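Local coordinates for endonuclease EndoMS (Thermococcus kodakarensis KOD1, PDB 5GKE), which cuts double-stranded DNA at mismatched base pairs, acting as a mismatch-specific restriction endonuclease, at residues A[39-44]-A[103-108]; A[76-81]-A[94-99]; A[162-167]-A[175-180]. The protein carries 1 engineered substitution. All coordinates share one frame; numbering follows the deposited sequence.

Interaction 1 of 3, residues A[39-44]-A[103-108]. With nucleotides of chain D.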
loop_
_atom_site.group_PDB
_atom_site.type_symbol
_atom_site.label_atom_id
_atom_site.label_comp_id
_atom_site.label_asym_id
_atom_site.label_seq_id
_atom_site.Cartn_x
_atom_site.Cartn_y
_atom_site.Cartn_z
ATOM N N VAL A 39 4.879 -17.457 12.167
ATOM C CA VAL A 39 4.657 -16.052 12.479
ATOM C C VAL A 39 3.309 -15.829 13.166
ATOM O O VAL A 39 2.259 -16.276 12.699
ATOM C CB VAL A 39 4.745 -15.167 11.219
ATOM C CG1 VAL A 39 4.625 -13.681 11.607
ATOM C CG2 VAL A 39 6.065 -15.407 10.497
ATOM N N HIS A 40 3.348 -15.135 14.290
ATOM C CA HIS A 40 2.138 -14.884 15.057
ATOM C C HIS A 40 1.989 -13.373 15.145
ATOM O O HIS A 40 2.920 -12.680 15.555
ATOM C CB HIS A 40 2.221 -15.551 16.432
ATOM C CG HIS A 40 2.862 -16.907 16.400
ATOM N ND1 HIS A 40 2.200 -18.031 15.958
ATOM C CD2 HIS A 40 4.116 -17.309 16.732
ATOM C CE1 HIS A 40 3.016 -19.072 16.023
ATOM N NE2 HIS A 40 4.182 -18.661 16.487
ATOM N N TYR A 41 0.851 -12.851 14.690
ATOM C CA TYR A 41 0.638 -11.403 14.694
ATOM C C TYR A 41 -0.653 -11.028 15.434
ATOM O O TYR A 41 -1.712 -11.603 15.204
ATOM C CB TYR A 41 0.624 -10.845 13.251
ATOM C CG TYR A 41 -0.081 -9.513 13.157
ATOM C CD1 TYR A 41 0.481 -8.366 13.712
ATOM C CD2 TYR A 41 -1.332 -9.412 12.555
ATOM C CE1 TYR A 41 -0.181 -7.153 13.668
ATOM C CE2 TYR A 41 -2.004 -8.206 12.500
ATOM C CZ TYR A 41 -1.433 -7.078 13.063
ATOM O OH TYR A 41 -2.108 -5.875 12.994
ATOM N N ASP A 42 -0.550 -10.073 16.345
ATOM C CA ASP A 42 -1.726 -9.582 17.052
ATOM C C ASP A 42 -1.656 -8.080 17.282
ATOM O O ASP A 42 -0.715 -7.575 17.909
ATOM C CB ASP A 42 -1.895 -10.308 18.384
ATOM C CG ASP A 42 -3.281 -10.086 19.002
ATOM O OD1 ASP A 42 -4.230 -9.716 18.265
ATOM O OD2 ASP A 42 -3.418 -10.287 20.225
ATOM N N GLY A 43 -2.708 -7.382 16.873
ATOM C CA GLY A 43 -2.638 -5.948 16.659
ATOM C C GLY A 43 -3.950 -5.481 16.065
ATOM O O GLY A 43 -5.015 -5.965 16.443
ATOM N N ARG A 44 -3.874 -4.492 15.186
ATOM C CA ARG A 44 -5.029 -4.013 14.450
ATOM C C ARG A 44 -5.896 -5.166 13.930
ATOM O O ARG A 44 -7.137 -5.135 14.003
ATOM C CB ARG A 44 -4.557 -3.127 13.294
ATOM C CG ARG A 44 -4.027 -1.778 13.751
ATOM C CD ARG A 44 -3.440 -1.001 12.603
ATOM N NE ARG A 44 -2.222 -1.640 12.129
ATOM C CZ ARG A 44 -1.455 -1.168 11.149
ATOM N NH1 ARG A 44 -1.779 -0.039 10.530
ATOM N NH2 ARG A 44 -0.364 -1.829 10.788
ATOM N N GLU A 103 0.552 -3.404 18.985
ATOM C CA GLU A 103 0.740 -4.501 18.054
ATOM C C GLU A 103 1.979 -5.314 18.417
ATOM O O GLU A 103 3.036 -4.746 18.692
ATOM C CB GLU A 103 0.868 -3.969 16.628
ATOM C CG GLU A 103 -0.348 -3.197 16.138
ATOM C CD GLU A 103 -0.358 -3.018 14.631
ATOM O OE1 GLU A 103 -1.194 -3.672 13.961
ATOM O OE2 GLU A 103 0.466 -2.218 14.124
ATOM N N THR A 104 1.855 -6.638 18.408
ATOM C CA THR A 104 3.017 -7.504 18.537
ATOM C C THR A 104 3.129 -8.440 17.342
ATOM O O THR A 104 2.129 -8.970 16.854
ATOM C CB THR A 104 2.992 -8.340 19.833
ATOM O OG1 THR A 104 1.717 -8.970 19.981
ATOM C CG2 THR A 104 3.249 -7.469 21.025
ATOM N N LEU A 105 4.361 -8.618 16.869
ATOM C CA LEU A 105 4.659 -9.522 15.771
ATOM C C LEU A 105 5.648 -10.591 16.232
ATOM O O LEU A 105 6.783 -10.298 16.469
ATOM C CB LEU A 105 5.234 -8.725 14.589
ATOM C CG LEU A 105 5.539 -9.501 13.313
ATOM C CD1 LEU A 105 4.303 -10.275 12.896
ATOM C CD2 LEU A 105 5.980 -8.566 12.202
ATOM N N GLU A 106 5.259 -11.844 16.348
ATOM C CA GLU A 106 6.239 -12.812 16.836
ATOM C C GLU A 106 6.760 -13.707 15.728
ATOM O O GLU A 106 5.975 -14.365 15.027
ATOM C CB GLU A 106 5.642 -13.670 17.950
ATOM C CG GLU A 106 5.599 -12.979 19.288
ATOM C CD GLU A 106 5.133 -13.893 20.395
ATOM O OE1 GLU A 106 4.398 -14.860 20.098
ATOM O OE2 GLU A 106 5.502 -13.647 21.562
ATOM N N VAL A 107 8.082 -13.742 15.562
ATOM C CA VAL A 107 8.652 -14.664 14.583
ATOM C C VAL A 107 9.479 -15.736 15.268
ATOM O O VAL A 107 10.591 -15.477 15.743
ATOM C CB VAL A 107 9.525 -13.951 13.543
ATOM C CG1 VAL A 107 10.040 -14.953 12.524
ATOM C CG2 VAL A 107 8.745 -12.865 12.856
ATOM N N GLU A 108 8.932 -16.948 15.286
ATOM C CA GLU A 108 9.603 -18.093 15.869
ATOM C C GLU A 108 10.609 -18.657 14.880
ATOM O O GLU A 108 10.229 -19.148 13.819
ATOM C CB GLU A 108 8.589 -19.165 16.252
ATOM C CG GLU A 108 9.196 -20.319 17.043
ATOM C CD GLU A 108 8.246 -21.498 17.223
ATOM O OE1 GLU A 108 7.017 -21.324 17.040
ATOM O OE2 GLU A 108 8.738 -22.603 17.548
ATOM P P DG D 8 -4.726 -6.597 5.775
ATOM O OP1 DG D 8 -3.413 -7.095 5.290
ATOM O OP2 DG D 8 -5.933 -7.427 5.551
ATOM O "O5'" DG D 8 -4.580 -6.329 7.339
ATOM C "C5'" DG D 8 -5.659 -5.797 8.078
ATOM C "C4'" DG D 8 -5.166 -4.775 9.078
ATOM O "O4'" DG D 8 -4.191 -5.398 9.940
ATOM C "C3'" DG D 8 -4.468 -3.561 8.465
ATOM O "O3'" DG D 8 -4.717 -2.412 9.241
ATOM C "C2'" DG D 8 -2.996 -3.944 8.512
ATOM C "C1'" DG D 8 -2.931 -4.762 9.791
ATOM N N9 DG D 8 -1.903 -5.788 9.737
ATOM C C8 DG D 8 -1.961 -6.971 9.045
ATOM N N7 DG D 8 -0.885 -7.690 9.157
ATOM C C5 DG D 8 -0.056 -6.930 9.972
ATOM C C6 DG D 8 1.245 -7.200 10.441
ATOM O O6 DG D 8 1.946 -8.195 10.217
ATOM N N1 DG D 8 1.731 -6.169 11.240
ATOM C C2 DG D 8 1.040 -5.017 11.548
ATOM N N2 DG D 8 1.672 -4.143 12.340
ATOM N N3 DG D 8 -0.184 -4.750 11.113
ATOM C C4 DG D 8 -0.667 -5.751 10.330
ATOM P P DG D 10 0.415 0.306 7.580
ATOM O OP1 DG D 10 1.127 -0.610 8.506
ATOM O OP2 DG D 10 -0.462 1.373 8.110
ATOM O "O5'" DG D 10 1.430 1.039 6.584
ATOM C "C5'" DG D 10 2.384 0.287 5.856
ATOM C "C4'" DG D 10 3.031 1.140 4.783
ATOM O "O4'" DG D 10 2.012 1.743 3.956
ATOM C "C3'" DG D 10 3.885 2.297 5.283
ATOM O "O3'" DG D 10 4.928 2.531 4.354
ATOM C "C2'" DG D 10 2.897 3.458 5.309
ATOM C "C1'" DG D 10 2.056 3.154 4.078
ATOM N N9 DG D 10 0.682 3.637 4.164
ATOM C C8 DG D 10 -0.281 3.258 5.073
ATOM N N7 DG D 10 -1.433 3.851 4.888
ATOM C C5 DG D 10 -1.215 4.668 3.786
ATOM C C6 DG D 10 -2.090 5.550 3.116
ATOM O O6 DG D 10 -3.275 5.797 3.370
ATOM N N1 DG D 10 -1.463 6.184 2.049
ATOM C C2 DG D 10 -0.152 5.990 1.679
ATOM N N2 DG D 10 0.282 6.692 0.621
ATOM N N3 DG D 10 0.675 5.164 2.295
ATOM C C4 DG D 10 0.082 4.541 3.330
ATOM P P DT D 9 -5.590 -1.222 8.627
ATOM O OP1 DT D 9 -5.412 -0.044 9.513
ATOM O OP2 DT D 9 -6.925 -1.789 8.336
ATOM O "O5'" DT D 9 -4.910 -0.923 7.213
ATOM C "C5'" DT D 9 -3.664 -0.258 7.158
ATOM C "C4'" DT D 9 -2.746 -0.883 6.120
ATOM O "O4'" DT D 9 -3.427 -0.967 4.852
ATOM C "C3'" DT D 9 -1.481 -0.086 5.870
ATOM O "O3'" DT D 9 -0.445 -0.635 6.621
ATOM C "C2'" DT D 9 -1.219 -0.250 4.384
ATOM C "C1'" DT D 9 -2.602 -0.500 3.807
ATOM N N1 DT D 9 -3.256 0.698 3.179
ATOM C C2 DT D 9 -2.602 1.398 2.179
ATOM O O2 DT D 9 -1.493 1.122 1.779
ATOM N N3 DT D 9 -3.304 2.446 1.660
ATOM C C4 DT D 9 -4.574 2.856 2.011
ATOM O O4 DT D 9 -5.123 3.811 1.471
ATOM C C5 DT D 9 -5.215 2.082 3.049
ATOM C C7 DT D 9 -6.603 2.446 3.514
ATOM C C6 DT D 9 -4.535 1.045 3.573
#
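Tyr41 OH hands its hydrogen bond to Glu103 OE1 over 2.6 Å, with the ring and the carboxylate 77° apart. The same oxygen takes two bonds from Arg44: backbone N on its anti side, and NE, 2.9 Å from Glu103 OE1, from above the carboxylate plane, completing a salt bridge. Three donors thus grip OE1. OE2 pairs with Arg98 and accepts a hydrogen bond from DG8 N2 of chain D at 2.9 Å. Arg44 bends at chi3 (-68°), and its NH2 reaches DG8 N3 at 2.9 Å and DG10 OP1 of chain D at 3.0 Å, while NH1 bonds DG10 OP2. Backbone bonds pair His40 with Glu106 and Asp42 with Thr104. This is an antiparallel strand pair within the sheet of the N-terminal PH-like domain. Tyr41 lies on the same face as Val39, Leu105 and Val107. Its ring covers one face of the DG8 base, whose C5 sits 3.3 Å above the ring plane, offset toward the rim. With an alanine here the guanine would probably lose this stacking partner, and Glu103 OE1 one of its donors. Apolar contacts run beside the polar ones: Leu105 CD1 touches Val39 CG1 at 3.7 Å and also meets Tyr41 CB.

Interaction 2 of 3, residues A[76-81]-A[94-99]. With nucleotides of chain D.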
loop_
_atom_site.group_PDB
_atom_site.type_symbol
_atom_site.label_atom_id
_atom_site.label_comp_id
_atom_site.label_asym_id
_atom_site.label_seq_id
_atom_site.Cartn_x
_atom_site.Cartn_y
_atom_site.Cartn_z
ATOM N N ASN A 76 3.868 -10.586 6.493
ATOM C CA ASN A 76 3.733 -9.957 7.814
ATOM C C ASN A 76 4.746 -8.826 7.961
ATOM O O ASN A 76 5.794 -8.817 7.287
ATOM C CB ASN A 76 3.920 -10.961 8.949
ATOM C CG ASN A 76 2.676 -11.816 9.202
ATOM O OD1 ASN A 76 2.684 -13.024 8.995
ATOM N ND2 ASN A 76 1.612 -11.183 9.671
ATOM N N TRP A 77 4.418 -7.841 8.788
ATOM C CA TRP A 77 5.317 -6.705 8.960
ATOM C C TRP A 77 5.014 -5.908 10.209
ATOM O O TRP A 77 3.953 -6.044 10.810
ATOM C CB TRP A 77 5.254 -5.758 7.753
ATOM C CG TRP A 77 3.942 -5.022 7.706
ATOM C CD1 TRP A 77 3.681 -3.769 8.180
ATOM C CD2 TRP A 77 2.712 -5.519 7.196
ATOM N NE1 TRP A 77 2.364 -3.455 7.991
ATOM C CE2 TRP A 77 1.739 -4.522 7.389
ATOM C CE3 TRP A 77 2.329 -6.722 6.590
ATOM C CZ2 TRP A 77 0.418 -4.673 6.995
ATOM C CZ3 TRP A 77 1.011 -6.877 6.198
ATOM C CH2 TRP A 77 0.071 -5.859 6.404
ATOM N N GLN A 78 5.972 -5.072 10.587
ATOM C CA GLN A 78 5.691 -3.918 11.420
ATOM C C GLN A 78 6.265 -2.694 10.736
ATOM O O GLN A 78 7.335 -2.758 10.152
ATOM C CB GLN A 78 6.289 -4.073 12.818
ATOM C CG GLN A 78 5.547 -5.019 13.733
ATOM C CD GLN A 78 4.340 -4.375 14.397
ATOM O OE1 GLN A 78 3.430 -3.888 13.721
ATOM N NE2 GLN A 78 4.323 -4.378 15.735
ATOM N N PRO A 79 5.546 -1.573 10.802
ATOM C CA PRO A 79 5.977 -0.273 10.277
ATOM C C PRO A 79 7.028 0.389 11.183
ATOM O O PRO A 79 7.185 -0.043 12.323
ATOM C CB PRO A 79 4.669 0.522 10.226
ATOM C CG PRO A 79 3.822 -0.092 11.288
ATOM C CD PRO A 79 4.156 -1.548 11.290
ATOM N N PRO A 80 7.746 1.417 10.680
ATOM C CA PRO A 80 8.797 2.106 11.439
ATOM C C PRO A 80 8.338 2.451 12.850
ATOM O O PRO A 80 7.178 2.776 13.021
ATOM C CB PRO A 80 9.012 3.397 10.650
ATOM C CG PRO A 80 8.608 3.088 9.298
ATOM C CD PRO A 80 7.508 2.064 9.380
ATOM N N GLY A 81 9.222 2.374 13.835
ATOM C CA GLY A 81 8.841 2.662 15.201
ATOM C C GLY A 81 8.652 1.460 16.110
ATOM O O GLY A 81 8.719 1.591 17.326
ATOM N N LEU A 94 11.944 -13.620 17.390
ATOM C CA LEU A 94 11.983 -12.184 17.118
ATOM C C LEU A 94 10.640 -11.550 17.499
ATOM O O LEU A 94 9.597 -12.057 17.098
ATOM C CB LEU A 94 12.281 -11.944 15.648
ATOM C CG LEU A 94 13.674 -11.533 15.185
ATOM C CD1 LEU A 94 14.759 -12.172 15.993
ATOM C CD2 LEU A 94 13.818 -11.869 13.723
ATOM N N VAL A 95 10.643 -10.452 18.255
ATOM C CA VAL A 95 9.379 -9.994 18.811
ATOM C C VAL A 95 8.818 -8.682 18.248
ATOM O O VAL A 95 7.665 -8.679 17.850
ATOM C CB VAL A 95 9.430 -9.948 20.336
ATOM C CG1 VAL A 95 8.209 -9.257 20.884
ATOM C CG2 VAL A 95 9.425 -11.380 20.858
ATOM N N SER A 96 9.502 -7.551 18.279
ATOM C CA SER A 96 8.853 -6.374 17.624
ATOM C C SER A 96 7.468 -5.916 18.176
ATOM O O SER A 96 6.406 -6.346 17.701
ATOM C CB SER A 96 8.702 -6.591 16.120
ATOM O OG SER A 96 8.292 -5.381 15.508
ATOM N N ILE A 97 7.496 -5.129 19.243
ATOM C CA ILE A 97 6.300 -4.508 19.804
ATOM C C ILE A 97 6.053 -3.095 19.256
ATOM O O ILE A 97 6.981 -2.327 19.027
ATOM C CB ILE A 97 6.408 -4.455 21.340
ATOM C CG1 ILE A 97 6.245 -5.864 21.912
ATOM C CG2 ILE A 97 5.385 -3.501 21.942
ATOM C CD1 ILE A 97 6.608 -5.986 23.386
ATOM N N ARG A 98 4.792 -2.754 19.029
ATOM C CA ARG A 98 4.447 -1.405 18.612
ATOM C C ARG A 98 3.497 -0.796 19.632
ATOM O O ARG A 98 2.622 -1.480 20.216
ATOM C CB ARG A 98 3.821 -1.427 17.220
ATOM C CG ARG A 98 3.697 -0.104 16.531
ATOM C CD ARG A 98 3.050 -0.311 15.161
ATOM N NE ARG A 98 2.602 0.949 14.561
ATOM C CZ ARG A 98 1.570 1.050 13.730
ATOM N NH1 ARG A 98 0.885 -0.036 13.410
ATOM N NH2 ARG A 98 1.221 2.227 13.213
ATOM N N ARG A 99 3.682 0.492 19.872
ATOM C CA ARG A 99 2.775 1.216 20.750
ATOM C C ARG A 99 1.944 2.189 19.913
ATOM O O ARG A 99 2.460 2.799 18.974
ATOM C CB ARG A 99 3.565 1.948 21.830
ATOM C CG ARG A 99 3.125 1.646 23.244
ATOM C CD ARG A 99 4.268 1.919 24.222
ATOM N NE ARG A 99 4.120 1.153 25.458
ATOM C CZ ARG A 99 5.122 0.832 26.272
ATOM N NH1 ARG A 99 6.367 1.206 25.989
ATOM N NH2 ARG A 99 4.873 0.132 27.374
ATOM P P DG D 8 -4.726 -6.597 5.775
ATOM O OP1 DG D 8 -3.413 -7.095 5.290
ATOM O OP2 DG D 8 -5.933 -7.427 5.551
ATOM O "O5'" DG D 8 -4.580 -6.329 7.339
ATOM C "C5'" DG D 8 -5.659 -5.797 8.078
ATOM C "C4'" DG D 8 -5.166 -4.775 9.078
ATOM O "O4'" DG D 8 -4.191 -5.398 9.940
ATOM C "C3'" DG D 8 -4.468 -3.561 8.465
ATOM O "O3'" DG D 8 -4.717 -2.412 9.241
ATOM C "C2'" DG D 8 -2.996 -3.944 8.512
ATOM C "C1'" DG D 8 -2.931 -4.762 9.791
ATOM N N9 DG D 8 -1.903 -5.788 9.737
ATOM C C8 DG D 8 -1.961 -6.971 9.045
ATOM N N7 DG D 8 -0.885 -7.690 9.157
ATOM C C5 DG D 8 -0.056 -6.930 9.972
ATOM C C6 DG D 8 1.245 -7.200 10.441
ATOM O O6 DG D 8 1.946 -8.195 10.217
ATOM N N1 DG D 8 1.731 -6.169 11.240
ATOM C C2 DG D 8 1.040 -5.017 11.548
ATOM N N2 DG D 8 1.672 -4.143 12.340
ATOM N N3 DG D 8 -0.184 -4.750 11.113
ATOM C C4 DG D 8 -0.667 -5.751 10.330
#
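Gln78 meets Ser96 and Arg98 mostly by packing. Its CG lies 3.3 Å from Ser96 OG, a hydroxyl buried here with no polar partner in the model. A bend at chi2 (-82°) carries the amide over to the other strand, where NE2 rests 3.3 Å from Arg98 CB. From there NE2 makes a weak hydrogen bond to Ser96 O. The second packing pair is Pro79 with Arg98. Pro79 CG sits 3.4 Å above the guanidinium plane, over its centre, and the two side chains cross at about a right angle. NH1 of this arginine is salt-bridged to Glu103. The two strands belong to the PH-like domain and line a pocket for the DG8 base of chain D, consistent with a nucleotide turned out of the duplex. The 76-78 strand adds polar contacts to the base. DG8 O6 accepts two nearly straight bonds, from Trp77 N at 2.9 Å and from Asn76 ND2 at 3.1 Å. Trp77 adds stacking on one face: its indole lies over the purine, with CH2 3.4 Å from DG8 N7. Arg72 of the second subunit adds a cation-pi contact to the indole, and Trp77 NE1 bonds a DNA phosphate.

Interaction 3 of 3, residues A[162-167]-A[175-180]. Engineered in segment 162-167: Ala165 (natural residue Asp). With MG (magnesium ion), chain E; nucleotides of chain C.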
loop_
_atom_site.group_PDB
_atom_site.type_symbol
_atom_site.label_atom_id
_atom_site.label_comp_id
_atom_site.label_asym_id
_atom_site.label_seq_id
_atom_site.Cartn_x
_atom_site.Cartn_y
_atom_site.Cartn_z
ATOM N N GLY A 162 -13.488 18.166 4.011
ATOM C CA GLY A 162 -12.651 17.745 2.900
ATOM C C GLY A 162 -11.607 18.747 2.427
ATOM O O GLY A 162 -11.645 19.934 2.765
ATOM N N ILE A 163 -10.666 18.245 1.633
ATOM C CA ILE A 163 -9.581 19.044 1.085
ATOM C C ILE A 163 -9.562 18.906 -0.426
ATOM O O ILE A 163 -9.442 17.799 -0.957
ATOM C CB ILE A 163 -8.221 18.617 1.667
ATOM C CG1 ILE A 163 -8.252 18.741 3.188
ATOM C CG2 ILE A 163 -7.135 19.473 1.125
ATOM C CD1 ILE A 163 -7.201 17.953 3.880
ATOM N N VAL A 164 -9.696 20.054 -1.088
ATOM C CA VAL A 164 -9.835 20.201 -2.531
ATOM C C VAL A 164 -8.463 20.297 -3.201
ATOM O O VAL A 164 -7.555 20.879 -2.629
ATOM C CB VAL A 164 -10.683 21.464 -2.838
ATOM C CG1 VAL A 164 -10.552 21.898 -4.283
ATOM C CG2 VAL A 164 -12.122 21.193 -2.498
ATOM N N ALA A 165 -8.301 19.732 -4.397
ATOM C CA ALA A 165 -6.986 19.711 -5.049
ATOM C C ALA A 165 -6.611 21.109 -5.551
ATOM O O ALA A 165 -5.617 21.698 -5.124
ATOM C CB ALA A 165 -6.970 18.697 -6.216
ATOM N N VAL A 166 -7.400 21.618 -6.485
ATOM C CA VAL A 166 -7.225 22.967 -6.983
ATOM C C VAL A 166 -8.571 23.712 -6.972
ATOM O O VAL A 166 -9.624 23.168 -7.329
ATOM C CB VAL A 166 -6.615 22.954 -8.393
ATOM C CG1 VAL A 166 -6.572 24.360 -8.987
ATOM C CG2 VAL A 166 -5.215 22.337 -8.343
ATOM N N LEU A 167 -8.538 24.955 -6.517
ATOM C CA LEU A 167 -9.744 25.757 -6.453
ATOM C C LEU A 167 -9.496 27.076 -7.176
ATOM O O LEU A 167 -8.444 27.694 -7.011
ATOM C CB LEU A 167 -10.154 25.974 -5.002
ATOM C CG LEU A 167 -11.545 26.527 -4.695
ATOM C CD1 LEU A 167 -12.626 25.642 -5.259
ATOM C CD2 LEU A 167 -11.698 26.660 -3.198
ATOM N N ILE A 175 -17.158 29.598 -9.491
ATOM C CA ILE A 175 -16.141 28.873 -8.747
ATOM C C ILE A 175 -15.851 27.526 -9.441
ATOM O O ILE A 175 -16.779 26.822 -9.865
ATOM C CB ILE A 175 -16.585 28.600 -7.295
ATOM C CG1 ILE A 175 -16.986 29.891 -6.581
ATOM C CG2 ILE A 175 -15.492 27.882 -6.526
ATOM C CD1 ILE A 175 -15.932 30.913 -6.611
ATOM N N VAL A 176 -14.573 27.165 -9.559
ATOM C CA VAL A 176 -14.203 25.871 -10.138
ATOM C C VAL A 176 -13.451 24.997 -9.131
ATOM O O VAL A 176 -12.450 25.421 -8.550
ATOM C CB VAL A 176 -13.342 26.045 -11.407
ATOM C CG1 VAL A 176 -12.907 24.693 -11.946
ATOM C CG2 VAL A 176 -14.110 26.821 -12.470
ATOM N N VAL A 177 -13.978 23.796 -8.896
ATOM C CA VAL A 177 -13.230 22.719 -8.248
ATOM C C VAL A 177 -12.556 21.875 -9.295
ATOM O O VAL A 177 -13.213 21.440 -10.242
ATOM C CB VAL A 177 -14.109 21.761 -7.448
ATOM C CG1 VAL A 177 -13.268 21.045 -6.409
ATOM C CG2 VAL A 177 -15.241 22.481 -6.814
ATOM N N LEU A 178 -11.259 21.638 -9.131
ATOM C CA LEU A 178 -10.580 20.604 -9.908
ATOM C C LEU A 178 -10.301 19.417 -9.000
ATOM O O LEU A 178 -9.848 19.594 -7.860
ATOM C CB LEU A 178 -9.272 21.102 -10.500
ATOM C CG LEU A 178 -9.211 22.292 -11.449
ATOM C CD1 LEU A 178 -7.787 22.378 -11.996
ATOM C CD2 LEU A 178 -10.235 22.179 -12.576
ATOM N N GLU A 179 -10.615 18.216 -9.488
ATOM C CA GLU A 179 -10.115 16.986 -8.884
ATOM C C GLU A 179 -9.132 16.329 -9.857
ATOM O O GLU A 179 -9.472 16.071 -11.011
ATOM C CB GLU A 179 -11.256 16.035 -8.529
ATOM C CG GLU A 179 -10.792 14.668 -7.998
ATOM C CD GLU A 179 -10.020 14.739 -6.681
ATOM O OE1 GLU A 179 -9.434 13.709 -6.281
ATOM O OE2 GLU A 179 -10.007 15.809 -6.029
ATOM N N LEU A 180 -7.906 16.101 -9.399
ATOM C CA LEU A 180 -6.852 15.555 -10.252
ATOM C C LEU A 180 -6.627 14.087 -9.958
ATOM O O LEU A 180 -6.741 13.654 -8.802
ATOM C CB LEU A 180 -5.534 16.307 -10.059
ATOM C CG LEU A 180 -5.586 17.824 -9.916
ATOM C CD1 LEU A 180 -4.175 18.412 -9.698
ATOM C CD2 LEU A 180 -6.265 18.443 -11.129
HETATM MG MG MG E . -8.204 14.777 -4.550
ATOM P P DA C 5 -10.440 14.275 2.009
ATOM O OP1 DA C 5 -11.046 15.406 1.272
ATOM O OP2 DA C 5 -11.221 13.087 2.432
ATOM O "O5'" DA C 5 -9.198 13.788 1.133
ATOM C "C5'" DA C 5 -8.310 14.745 0.591
ATOM C "C4'" DA C 5 -7.118 14.063 -0.039
ATOM O "O4'" DA C 5 -6.311 13.435 0.996
ATOM C "C3'" DA C 5 -7.469 12.960 -1.043
ATOM O "O3'" DA C 5 -6.674 13.126 -2.213
ATOM C "C2'" DA C 5 -7.132 11.678 -0.279
ATOM C "C1'" DA C 5 -5.972 12.141 0.577
ATOM N N9 DA C 5 -5.738 11.289 1.736
ATOM C C8 DA C 5 -6.675 10.744 2.569
ATOM N N7 DA C 5 -6.167 9.990 3.516
ATOM C C5 DA C 5 -4.800 10.034 3.277
ATOM C C6 DA C 5 -3.697 9.436 3.925
ATOM N N6 DA C 5 -3.807 8.649 5.000
ATOM N N1 DA C 5 -2.472 9.683 3.427
ATOM C C2 DA C 5 -2.356 10.472 2.352
ATOM N N3 DA C 5 -3.311 11.088 1.658
ATOM C C4 DA C 5 -4.522 10.826 2.180
#
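The magnesium ion sits at the oxygen edge of the Glu179 carboxylate, close to its plane; the Ala165 methyl lies out of that plane, off one face, CB 4.2 Å from OE2. Both carboxylate oxygens bind the magnesium ion, OE1 at 2.4 Å. The chain bends at chi2 (63°), which brings the carboxylate round to the metal. Gln192 also belongs to the metal site, and a DNA phosphate binds the same ion. Ala165 is an engineered substitution for the natural aspartate. Glu179 and Lys181 fit the (D/E)XK part of the PD-(D/E)XK motif, and the natural aspartate is probably its other acidic residue. Ala165 CB also approaches the Leu178 carbonyl, 3.4 Å from its O. The two strands form a beta hairpin. Leu178 N bonds Val166 O at 2.9 Å, almost straight at 174°, and the return bond from Val166 N is weak. Val166 and Leu178 lie side by side, CG1 3.8 Å from CD1. The chain turns a corner at Ala165, and before it Val164 crosses Val177 at about a right angle, their CG1 atoms 3.6 Å apart. Further back, Ile163 N holds DA5 OP1 of chain C at 2.9 Å. Val164, Leu167 and Val177 pack on helix 187-204. Leu178 and Leu180 face helix 132-141, and strand 208-214 runs parallel to 175-180 as its next neighbour in the sheet.

Interactions 1 and 2 are two walls of one pocket, their centres 8 Å apart. The guanine of DG8 lies between Tyr41 of interaction 1 and Trp77 of interaction 2, one on each face. Strands 92-98 and 103-109 are neighbours in the same sheet. Interaction 3 belongs to the nuclease domain. Its centre is about 41 Å from that of interaction 1 and 37 Å from that of interaction 2, and its nearest atoms are about 20 Å from either. Base recognition and the magnesium site are therefore separate within this chain. Both regions touch DNA, on chains D and C.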